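Local coordinates for copper-transporting ATPase PAA1, chloroplastic (Arabidopsis thaliana, PDB 5LBD), which transports monovalent copper across the chloroplast envelope at the expense of ATP, the present chain being its nucleotide-binding N-domain, at residues A[28-33]-A[126-131]. The protein carries 2 engineered substitutions. Residues are numbered along the deposited sequence; the frame is centred on the assembly and turned at random.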
loop_
_atom_site.group_PDB
_atom_site.type_symbol
_atom_site.label_atom_id
_atom_site.label_comp_id
_atom_site.label_asym_id
_atom_site.label_seq_id
_atom_site.Cartn_x
_atom_site.Cartn_y
_atom_site.Cartn_z
ATOM N N GLU A 28 4.201 8.729 -4.318
ATOM C CA GLU A 28 5.147 7.630 -4.205
ATOM C C GLU A 28 4.542 6.455 -3.460
ATOM O O GLU A 28 4.797 5.303 -3.819
ATOM C CB GLU A 28 6.407 8.097 -3.489
ATOM C CG GLU A 28 7.227 9.108 -4.298
ATOM C CD GLU A 28 8.375 9.698 -3.520
ATOM O OE1 GLU A 28 9.429 9.972 -4.130
ATOM O OE2 GLU A 28 8.212 9.936 -2.299
ATOM N N VAL A 29 3.758 6.738 -2.411
ATOM C CA VAL A 29 3.084 5.672 -1.666
ATOM C C VAL A 29 2.135 4.914 -2.570
ATOM O O VAL A 29 2.099 3.673 -2.554
ATOM C CB VAL A 29 2.346 6.256 -0.448
ATOM C CG1 VAL A 29 1.286 5.291 0.063
ATOM C CG2 VAL A 29 3.364 6.602 0.603
ATOM N N LEU A 30 1.385 5.638 -3.405
ATOM C CA LEU A 30 0.482 4.981 -4.345
ATOM C C LEU A 30 1.248 4.104 -5.329
ATOM O O LEU A 30 0.812 2.988 -5.665
ATOM C CB LEU A 30 -0.355 5.999 -5.110
ATOM C CG LEU A 30 -1.496 6.588 -4.317
ATOM C CD1 LEU A 30 -2.112 7.685 -5.114
ATOM C CD2 LEU A 30 -2.543 5.551 -3.986
HETATM N N MSE A 31 2.357 4.596 -5.843
HETATM C CA MSE A 31 3.104 3.834 -6.818
HETATM C C MSE A 31 3.759 2.602 -6.175
HETATM O O MSE A 31 3.775 1.559 -6.773
HETATM C CB MSE A 31 4.096 4.755 -7.512
HETATM C CG MSE A 31 3.378 5.814 -8.367
HETATM SE SE MSE A 31 4.514 6.753 -9.592
HETATM C CE MSE A 31 5.817 7.162 -8.353
ATOM N N LEU A 32 4.242 2.708 -4.936
ATOM C CA LEU A 32 4.815 1.532 -4.290
ATOM C C LEU A 32 3.735 0.503 -4.013
ATOM O O LEU A 32 3.922 -0.694 -4.238
ATOM C CB LEU A 32 5.478 1.952 -2.976
ATOM C CG LEU A 32 6.773 2.738 -3.064
ATOM C CD1 LEU A 32 7.077 3.360 -1.727
ATOM C CD2 LEU A 32 7.913 1.874 -3.517
ATOM N N ALA A 33 2.600 0.957 -3.495
ATOM C CA ALA A 33 1.518 0.002 -3.206
ATOM C C ALA A 33 0.996 -0.646 -4.488
ATOM O O ALA A 33 0.736 -1.849 -4.535
ATOM C CB ALA A 33 0.391 0.708 -2.471
ATOM N N ALA A 126 1.964 5.161 5.399
ATOM C CA ALA A 126 0.763 5.828 4.927
ATOM C C ALA A 126 -0.467 5.029 5.307
ATOM O O ALA A 126 -0.406 3.837 5.618
ATOM C CB ALA A 126 0.798 6.004 3.407
ATOM N N VAL A 127 -1.604 5.697 5.235
ATOM C CA VAL A 127 -2.891 5.028 5.249
ATOM C C VAL A 127 -3.618 5.533 4.009
ATOM O O VAL A 127 -3.500 6.706 3.643
ATOM C CB VAL A 127 -3.677 5.261 6.562
ATOM C CG1 VAL A 127 -3.939 6.729 6.820
ATOM C CG2 VAL A 127 -4.982 4.475 6.547
ATOM N N ILE A 128 -4.324 4.648 3.333
ATOM C CA ILE A 128 -5.128 5.005 2.168
ATOM C C ILE A 128 -6.589 4.769 2.505
ATOM O O ILE A 128 -6.956 3.674 2.958
ATOM C CB ILE A 128 -4.740 4.204 0.908
ATOM C CG1 ILE A 128 -3.242 4.348 0.613
ATOM C CG2 ILE A 128 -5.601 4.651 -0.280
ATOM C CD1 ILE A 128 -2.741 3.413 -0.475
ATOM N N ARG A 129 -7.418 5.773 2.275
ATOM C CA ARG A 129 -8.855 5.690 2.478
ATOM C C ARG A 129 -9.559 5.534 1.140
ATOM O O ARG A 129 -9.152 6.133 0.136
ATOM C CB ARG A 129 -9.411 6.934 3.179
ATOM C CG ARG A 129 -8.679 7.344 4.417
ATOM C CD ARG A 129 -9.512 8.337 5.238
ATOM N NE ARG A 129 -10.333 9.226 4.416
ATOM C CZ ARG A 129 -11.623 9.031 4.144
ATOM N NH1 ARG A 129 -12.258 7.970 4.634
ATOM N NH2 ARG A 129 -12.280 9.893 3.371
ATOM N N PHE A 130 -10.633 4.748 1.145
ATOM C CA PHE A 130 -11.460 4.450 -0.017
ATOM C C PHE A 130 -12.906 4.790 0.287
ATOM O O PHE A 130 -13.376 4.555 1.400
ATOM C CB PHE A 130 -11.403 2.967 -0.374
ATOM C CG PHE A 130 -10.041 2.464 -0.642
ATOM C CD1 PHE A 130 -9.193 2.180 0.392
ATOM C CD2 PHE A 130 -9.574 2.295 -1.934
ATOM C CE1 PHE A 130 -7.907 1.722 0.161
ATOM C CE2 PHE A 130 -8.287 1.837 -2.160
ATOM C CZ PHE A 130 -7.468 1.548 -1.134
ATOM N N GLU A 131 -13.614 5.308 -0.708
ATOM C CA GLU A 131 -15.051 5.533 -0.584
ATOM C C GLU A 131 -15.759 4.854 -1.752
ATOM O O GLU A 131 -15.109 4.198 -2.574
ATOM C CB GLU A 131 -15.382 7.027 -0.554
ATOM C CG GLU A 131 -14.811 7.778 0.649
ATOM C CD GLU A 131 -15.091 9.286 0.601
ATOM O OE1 GLU A 131 -15.845 9.735 -0.291
ATOM O OE2 GLU A 131 -14.548 10.020 1.456
ATOM O OXT GLU A 131 -16.981 4.937 -1.905
#
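Val29 and Leu30 of helix 26-37 pack on Ala126 and Ile128 of strand 123-130. This is helix-on-sheet packing in the N-domain of a P1B-type ATPase, where helices lie against a six-stranded antiparallel sheet. The helix runs almost at right angles to the strand, with 82° between the two short segments and 9.9 Å between their axes. No hydrogen bond joins the two segments, and the touching atoms are all aliphatic carbons.

Val29 points at the strand and straddles the methyl of Ala126 with both branches. Its CG1 lies 3.5 Å from Ala126 CB, tighter than usual for two carbons, and its CG2 lies 3.8 Å from the same methyl. With CG1 anti to the backbone N (chi1 161°), both methyls are turned to Ala126. CG1 also faces Ile128, with Val29 CG1 4.5 Å from Ile128 CD1.

Ile128 projects from the same face of the strand as Ala126, while Val127 between them points to the other face. The chain of Ile128 is extended (chi2 171°), which carries CD1 out to the helix. Ile118 and Ile12 also pack on Val29, while Val10 of strand 7-11 and Ala52 of helix 43-52 touch Leu30.

Further along the strand, away from the helix, Arg129 pairs with two carboxylates. Its NE is salt-bridged to Glu9 on the adjoining strand 7-11. Arg129 NH2 lies 3.0 Å from Glu131 OE2 in a bent bond that uses the anti lone pair of OE2, which sits somewhat out of the guanidinium plane. Leu30 and Ile128 meet at a slant through their methyl ends, Leu30 CD2 lying 4.1 Å from Ile128 CD1.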